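Side-chain contacts in alkylhalidase CmlS (Streptomyces venezuelae, PDB 3I3L), which is a flavin-dependent halogenase of chloramphenicol biosynthesis whose FAD is covalently bonded to an aspartate: residues Thr474-Thr479 / Arg557-Gly562; Leu563-Gly566 / Glu572-Phe575. All coordinates share one frame; numbering follows the deposited sequence.

Contact 1 (Thr474-Thr479 / Arg557-Gly562); sequences TRFKWT and RLMEAG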
ATOM      1  N   THR A 474     -19.992 -19.719 -21.035  1.00 33.67           N
ATOM      2  CA  THR A 474     -20.712 -19.748 -22.285  1.00 33.85           C
ATOM      3  C   THR A 474     -21.729 -18.636 -22.348  1.00 34.02           C
ATOM      4  O   THR A 474     -22.283 -18.365 -23.409  1.00 33.60           O
ATOM      5  CB  THR A 474     -21.403 -21.125 -22.483  1.00 31.82           C
ATOM      6  OG1 THR A 474     -22.235 -21.409 -21.354  1.00 33.43           O
ATOM      7  CG2 THR A 474     -20.347 -22.240 -22.594  1.00 32.84           C
ATOM      8  N   ARG A 475     -22.007 -18.001 -21.213  1.00 34.32           N
ATOM      9  CA  ARG A 475     -22.901 -16.848 -21.225  1.00 35.80           C
ATOM     10  C   ARG A 475     -22.510 -15.736 -20.240  1.00 36.65           C
ATOM     11  O   ARG A 475     -22.366 -16.012 -19.049  1.00 37.65           O
ATOM     12  CB  ARG A 475     -24.332 -17.328 -20.937  1.00 37.21           C
ATOM     13  CG  ARG A 475     -25.336 -16.211 -20.708  1.00 37.53           C
ATOM     14  CD  ARG A 475     -26.672 -16.797 -20.318  1.00 41.57           C
ATOM     15  NE  ARG A 475     -27.707 -15.781 -20.136  1.00 43.72           N
ATOM     16  CZ  ARG A 475     -28.866 -16.034 -19.519  1.00 49.71           C
ATOM     17  NH1 ARG A 475     -29.792 -15.073 -19.390  1.00 50.00           N
ATOM     18  NH2 ARG A 475     -29.103 -17.251 -19.012  1.00 45.54           N
ATOM     19  N   PHE A 476     -22.363 -14.498 -20.727  1.00 36.57           N
ATOM     20  CA  PHE A 476     -22.107 -13.350 -19.842  1.00 37.98           C
ATOM     21  C   PHE A 476     -23.357 -12.497 -19.725  1.00 38.98           C
ATOM     22  O   PHE A 476     -24.039 -12.285 -20.719  1.00 39.60           O
ATOM     23  CB  PHE A 476     -20.975 -12.420 -20.375  1.00 36.50           C
ATOM     24  CG  PHE A 476     -19.575 -12.870 -20.045  1.00 38.73           C
ATOM     25  CD1 PHE A 476     -19.155 -12.967 -18.735  1.00 40.12           C
ATOM     26  CD2 PHE A 476     -18.663 -13.173 -21.066  1.00 39.64           C
ATOM     27  CE1 PHE A 476     -17.852 -13.339 -18.416  1.00 41.06           C
ATOM     28  CE2 PHE A 476     -17.370 -13.574 -20.772  1.00 36.30           C
ATOM     29  CZ  PHE A 476     -16.954 -13.649 -19.436  1.00 41.74           C
ATOM     30  N   LYS A 477     -23.601 -11.937 -18.538  1.00 40.08           N
ATOM     31  CA  LYS A 477     -24.591 -10.851 -18.342  1.00 40.30           C
ATOM     32  C   LYS A 477     -23.936  -9.524 -17.913  1.00 41.09           C
ATOM     33  O   LYS A 477     -22.929  -9.493 -17.151  1.00 42.27           O
ATOM     34  CB  LYS A 477     -25.567 -11.240 -17.250  1.00 40.67           C
ATOM     35  CG  LYS A 477     -26.356 -12.522 -17.542  1.00 45.07           C
ATOM     36  CD  LYS A 477     -27.425 -12.700 -16.400  1.00 49.75           C
ATOM     37  CE  LYS A 477     -28.339 -13.877 -16.647  1.00 51.90           C
ATOM     38  NZ  LYS A 477     -28.907 -14.358 -15.340  1.00 53.89           N
ATOM     39  N   TRP A 478     -24.484  -8.431 -18.388  1.00 39.43           N
ATOM     40  CA  TRP A 478     -23.986  -7.110 -18.006  1.00 41.80           C
ATOM     41  C   TRP A 478     -24.901  -6.560 -16.909  1.00 42.85           C
ATOM     42  O   TRP A 478     -26.097  -6.886 -16.873  1.00 41.66           O
ATOM     43  CB  TRP A 478     -23.996  -6.196 -19.216  1.00 40.69           C
ATOM     44  CG  TRP A 478     -23.478  -4.817 -19.048  1.00 43.55           C
ATOM     45  CD1 TRP A 478     -24.225  -3.673 -18.931  1.00 44.62           C
ATOM     46  CD2 TRP A 478     -22.098  -4.398 -19.025  1.00 40.28           C
ATOM     47  NE1 TRP A 478     -23.390  -2.591 -18.823  1.00 46.09           N
ATOM     48  CE2 TRP A 478     -22.088  -3.007 -18.890  1.00 41.38           C
ATOM     49  CE3 TRP A 478     -20.887  -5.070 -19.130  1.00 38.17           C
ATOM     50  CZ2 TRP A 478     -20.900  -2.264 -18.829  1.00 44.30           C
ATOM     51  CZ3 TRP A 478     -19.715  -4.350 -19.079  1.00 40.02           C
ATOM     52  CH2 TRP A 478     -19.718  -2.962 -18.944  1.00 40.31           C
ATOM     53  N   THR A 479     -24.334  -5.746 -16.025  1.00 43.55           N
ATOM     54  CA  THR A 479     -25.084  -5.171 -14.897  1.00 45.10           C
ATOM     55  C   THR A 479     -25.638  -3.819 -15.336  1.00 46.03           C
ATOM     56  O   THR A 479     -24.876  -2.881 -15.621  1.00 45.33           O
ATOM     57  CB  THR A 479     -24.215  -5.013 -13.616  1.00 45.84           C
ATOM     58  OG1 THR A 479     -23.604  -6.272 -13.270  1.00 46.84           O
ATOM     59  CG2 THR A 479     -25.075  -4.540 -12.421  1.00 44.14           C
ATOM     60  N   ARG A 557     -11.065  -8.028 -14.673  1.00 43.07           N
ATOM     61  CA  ARG A 557     -11.354  -6.796 -13.945  1.00 45.30           C
ATOM     62  C   ARG A 557     -12.844  -6.455 -13.996  1.00 44.29           C
ATOM     63  O   ARG A 557     -13.410  -6.070 -12.995  1.00 45.63           O
ATOM     64  CB  ARG A 557     -10.499  -5.625 -14.442  1.00 46.07           C
ATOM     65  CG  ARG A 557      -9.072  -5.609 -13.866  1.00 51.29           C
ATOM     66  CD  ARG A 557      -9.123  -5.889 -12.356  1.00 58.95           C
ATOM     67  NE  ARG A 557      -7.810  -6.163 -11.754  1.00 65.24           N
ATOM     68  CZ  ARG A 557      -7.234  -7.367 -11.640  1.00 66.68           C
ATOM     69  NH1 ARG A 557      -6.051  -7.472 -11.050  1.00 68.22           N
ATOM     70  NH2 ARG A 557      -7.816  -8.464 -12.108  1.00 65.22           N
ATOM     71  N   LEU A 558     -13.480  -6.650 -15.146  1.00 42.80           N
ATOM     72  CA  LEU A 558     -14.944  -6.411 -15.253  1.00 41.88           C
ATOM     73  C   LEU A 558     -15.735  -7.352 -14.372  1.00 41.20           C
ATOM     74  O   LEU A 558     -16.800  -6.990 -13.853  1.00 42.36           O
ATOM     75  CB  LEU A 558     -15.437  -6.453 -16.704  1.00 38.64           C
ATOM     76  CG  LEU A 558     -15.030  -5.236 -17.526  1.00 40.13           C
ATOM     77  CD1 LEU A 558     -15.011  -5.561 -19.043  1.00 41.26           C
ATOM     78  CD2 LEU A 558     -15.903  -3.997 -17.188  1.00 34.12           C
ATOM     79  N   MET A 559     -15.225  -8.557 -14.194  1.00 40.09           N
ATOM     80  CA  MET A 559     -15.885  -9.495 -13.329  1.00 39.74           C
ATOM     81  C   MET A 559     -15.745  -8.999 -11.879  1.00 41.22           C
ATOM     82  O   MET A 559     -16.752  -8.902 -11.186  1.00 40.05           O
ATOM     83  CB  MET A 559     -15.383 -10.945 -13.534  1.00 37.97           C
ATOM     84  CG  MET A 559     -15.882 -11.582 -14.882  1.00 36.93           C
ATOM     85  SD  MET A 559     -15.306 -13.212 -15.336  1.00 26.68           S
ATOM     86  CE  MET A 559     -16.205 -14.182 -14.261  1.00 32.47           C
ATOM     87  N   GLU A 560     -14.509  -8.690 -11.447  1.00 42.04           N
ATOM     88  CA  GLU A 560     -14.252  -8.176 -10.081  1.00 44.69           C
ATOM     89  C   GLU A 560     -15.009  -6.858  -9.795  1.00 44.25           C
ATOM     90  O   GLU A 560     -15.417  -6.617  -8.669  1.00 45.55           O
ATOM     91  CB  GLU A 560     -12.761  -7.948  -9.813  1.00 42.88           C
ATOM     92  CG  GLU A 560     -11.980  -9.198  -9.515  1.00 49.64           C
ATOM     93  CD  GLU A 560     -10.492  -9.099  -9.904  1.00 56.18           C
ATOM     94  OE1 GLU A 560     -10.064  -8.067 -10.493  1.00 55.98           O
ATOM     95  OE2 GLU A 560      -9.745 -10.075  -9.629  1.00 59.75           O
ATOM     96  N   ALA A 561     -15.196  -6.040 -10.828  1.00 43.73           N
ATOM     97  CA  ALA A 561     -15.952  -4.795 -10.708  1.00 43.40           C
ATOM     98  C   ALA A 561     -17.448  -5.036 -10.591  1.00 44.14           C
ATOM     99  O   ALA A 561     -18.187  -4.090 -10.342  1.00 45.83           O
ATOM    100  CB  ALA A 561     -15.678  -3.903 -11.873  1.00 41.43           C
ATOM    101  N   GLY A 562     -17.893  -6.284 -10.766  1.00 43.49           N
ATOM    102  CA  GLY A 562     -19.315  -6.617 -10.736  1.00 43.24           C
ATOM    103  C   GLY A 562     -20.084  -6.161 -11.973  1.00 42.75           C
ATOM    104  O   GLY A 562     -21.304  -6.238 -12.001  1.00 43.90           O
TER

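Contact 2 (Leu563-Gly566 / Glu572-Phe575); sequences LLTG and EKVF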
ATOM      1  N   LEU A 563     -19.375  -5.706 -12.999  1.00 41.04           N
ATOM      2  CA  LEU A 563     -19.978  -5.397 -14.282  1.00 40.54           C
ATOM      3  C   LEU A 563     -20.289  -6.619 -15.180  1.00 39.68           C
ATOM      4  O   LEU A 563     -21.242  -6.564 -15.921  1.00 39.45           O
ATOM      5  CB  LEU A 563     -19.140  -4.360 -15.049  1.00 39.90           C
ATOM      6  CG  LEU A 563     -19.164  -2.942 -14.488  1.00 41.78           C
ATOM      7  CD1 LEU A 563     -17.934  -2.154 -14.853  1.00 43.54           C
ATOM      8  CD2 LEU A 563     -20.437  -2.198 -14.917  1.00 41.68           C
ATOM      9  N   LEU A 564     -19.470  -7.678 -15.134  1.00 38.96           N
ATOM     10  CA  LEU A 564     -19.793  -8.951 -15.790  1.00 37.47           C
ATOM     11  C   LEU A 564     -20.045 -10.088 -14.806  1.00 37.88           C
ATOM     12  O   LEU A 564     -19.312 -10.275 -13.806  1.00 36.75           O
ATOM     13  CB  LEU A 564     -18.657  -9.411 -16.743  1.00 39.01           C
ATOM     14  CG  LEU A 564     -18.362  -8.723 -18.064  1.00 37.71           C
ATOM     15  CD1 LEU A 564     -17.077  -9.216 -18.638  1.00 37.52           C
ATOM     16  CD2 LEU A 564     -19.529  -8.969 -19.012  1.00 39.39           C
ATOM     17  N   THR A 565     -21.074 -10.877 -15.120  1.00 36.76           N
ATOM     18  CA  THR A 565     -21.321 -12.119 -14.423  1.00 37.01           C
ATOM     19  C   THR A 565     -21.270 -13.278 -15.430  1.00 36.26           C
ATOM     20  O   THR A 565     -21.901 -13.223 -16.471  1.00 38.01           O
ATOM     21  CB  THR A 565     -22.707 -12.120 -13.834  1.00 38.25           C
ATOM     22  OG1 THR A 565     -22.974 -10.838 -13.271  1.00 39.63           O
ATOM     23  CG2 THR A 565     -22.835 -13.220 -12.773  1.00 38.91           C
ATOM     24  N   GLY A 566     -20.582 -14.343 -15.079  1.00 35.24           N
ATOM     25  CA  GLY A 566     -20.380 -15.443 -15.975  1.00 36.29           C
ATOM     26  C   GLY A 566     -21.142 -16.673 -15.597  1.00 36.76           C
ATOM     27  O   GLY A 566     -21.310 -16.975 -14.420  1.00 37.37           O
ATOM     28  N   GLU A 572     -24.709 -22.509 -14.014  1.00 42.14           N
ATOM     29  CA  GLU A 572     -24.205 -22.082 -12.721  1.00 43.37           C
ATOM     30  C   GLU A 572     -23.240 -20.904 -12.900  1.00 42.02           C
ATOM     31  O   GLU A 572     -22.485 -20.836 -13.873  1.00 41.72           O
ATOM     32  CB  GLU A 572     -23.524 -23.231 -11.970  1.00 43.73           C
ATOM     33  CG  GLU A 572     -24.465 -24.355 -11.565  1.00 47.56           C
ATOM     34  CD  GLU A 572     -25.423 -23.964 -10.436  1.00 52.58           C
ATOM     35  OE1 GLU A 572     -24.942 -23.502  -9.387  1.00 56.08           O
ATOM     36  OE2 GLU A 572     -26.657 -24.112 -10.595  1.00 56.53           O
ATOM     37  N   LYS A 573     -23.275 -19.990 -11.945  1.00 41.17           N
ATOM     38  CA  LYS A 573     -22.408 -18.825 -11.957  1.00 42.29           C
ATOM     39  C   LYS A 573     -20.944 -19.266 -11.912  1.00 40.05           C
ATOM     40  O   LYS A 573     -20.632 -20.287 -11.296  1.00 39.61           O
ATOM     41  CB  LYS A 573     -22.732 -17.951 -10.758  1.00 42.95           C
ATOM     42  CG  LYS A 573     -22.266 -16.509 -10.895  1.00 49.86           C
ATOM     43  CD  LYS A 573     -22.836 -15.644  -9.754  1.00 57.40           C
ATOM     44  CE  LYS A 573     -24.385 -15.756  -9.647  1.00 60.28           C
ATOM     45  NZ  LYS A 573     -24.880 -15.003  -8.412  1.00 64.32           N
ATOM     46  N   VAL A 574     -20.068 -18.528 -12.586  1.00 38.93           N
ATOM     47  CA  VAL A 574     -18.638 -18.861 -12.563  1.00 39.94           C
ATOM     48  C   VAL A 574     -17.849 -17.719 -11.888  1.00 41.78           C
ATOM     49  O   VAL A 574     -17.812 -16.596 -12.392  1.00 40.20           O
ATOM     50  CB  VAL A 574     -18.082 -19.213 -13.965  1.00 39.62           C
ATOM     51  CG1 VAL A 574     -16.536 -19.336 -13.944  1.00 38.50           C
ATOM     52  CG2 VAL A 574     -18.704 -20.553 -14.522  1.00 36.63           C
ATOM     53  N   PHE A 575     -17.251 -18.011 -10.729  1.00 44.01           N
ATOM     54  CA  PHE A 575     -16.529 -16.970  -9.965  1.00 47.00           C
ATOM     55  C   PHE A 575     -15.059 -16.848 -10.335  1.00 46.25           C
ATOM     56  O   PHE A 575     -14.312 -17.817 -10.267  1.00 44.70           O
ATOM     57  CB  PHE A 575     -16.702 -17.148  -8.455  1.00 48.44           C
ATOM     58  CG  PHE A 575     -18.151 -17.231  -8.028  1.00 54.13           C
ATOM     59  CD1 PHE A 575     -18.973 -16.088  -8.041  1.00 59.17           C
ATOM     60  CD2 PHE A 575     -18.712 -18.463  -7.640  1.00 58.64           C
ATOM     61  CE1 PHE A 575     -20.330 -16.173  -7.656  1.00 59.92           C
ATOM     62  CE2 PHE A 575     -20.078 -18.558  -7.264  1.00 57.02           C
ATOM     63  CZ  PHE A 575     -20.872 -17.415  -7.269  1.00 59.27           C
TER
HETATM   64  O   HOH W   1     -19.778 -14.384 -12.467  1.00 40.57           O

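Contact 1 (Thr474-Thr479 / Arg557-Gly562)
The hydroxyl of Thr479 donates a short hydrogen bond, 2.6 Å from OG1 to Gly562 O, and thereby ties the chain just past strand 473-478 to Gly562, where the chain leaves the helix. The donor lies in the carbonyl plane, with a C=O...OG1 angle of 152°. The threonine turns OG1 beside its own backbone N (chi1 -54°), which brings the hydroxyl round to Gly562. A valine here lacks the hydroxyl and would probably leave Gly562 O without this donor, with a methyl set against it. Gly562 itself closes a Schellman motif: its positive phi (73°) turns the chain out of helix 551-560, and its N bonds back to Met559 O at 2.9 Å. Beside this polar tie, strand and helix meet through apolar groups. Met559 SD comes to the edge of the Phe476 ring, near its plane and 4.0 Å from CE1, a Met-aromatic contact in which the two side chains cross at about a right angle. Two residues on, Trp478 CZ3 meets Leu558 CD2 obliquely at 4.3 Å, while Trp478 NE1 bonds to Lys482 O. Leu564 touches all four of these apolar side chains, and Leu528 of helix 519-531 packs on both aromatic ones.

Contact 2 (Leu563-Gly566 / Glu572-Phe575)
The flat group at the centre is the carbonyl of Gly566, and Val574 N approaches it from above the plane, 43° out of it. The resulting hydrogen bond is 2.7 Å from Val574 N to Gly566 O, with an angle of 153° at the hydrogen. The same oxygen takes a CA-H...O contact from the preceding residue, Lys573 CA lying 3.3 Å from Gly566 O. The segments lie on the two arms of a beta hairpin, strands 564-568 and 573-574, the second short and weakly bonded, and Gly566 and Val574 come nearest across it. The complementary pair, Gly566 N and Val574 O, 4.5 Å apart, is joined through a water that accepts from the first at 2.7 Å and donates to the second at 3.0 Å. The side-chain part is small. Thr565 sets CG2 opposite its backbone N, and this methyl rests against the stem of Lys573, 3.8 Å from CG and almost as near to CD; a bend at chi3 (-54°) then turns the rest of the lysine chain. The Val574 side chain also packs on Ile473 and Ser472, beyond the two strands, and toward the hairpin turn Glu572 N bonds to Asp568 OD1. With one direct backbone bond, one water relay and a methyl on a methylene chain, the pairing depends mainly on main-chain polarity, so the outer strand is probably held less firmly than a fully bonded one.

Depth in the fold separates the two contacts. Contact 1 is partly buried and joins a strand to a helix by aromatic, sulfur and aliphatic packing with one polar tie at its margin; contact 2, at the surface, pairs strand with strand mainly through backbone and water. Both serve the small three-stranded antiparallel sheet of the C-terminal domain, in which strand 564-568 is central. That strand probably bonds on two sides, through Thr565 O to Lys477 N (3.0 Å) and through Leu564 N to Leu558 O of the helix that precedes it. The contacts also touch directly, Met559 CE lying 3.4 Å from Val574 O. Both are away from the FAD site.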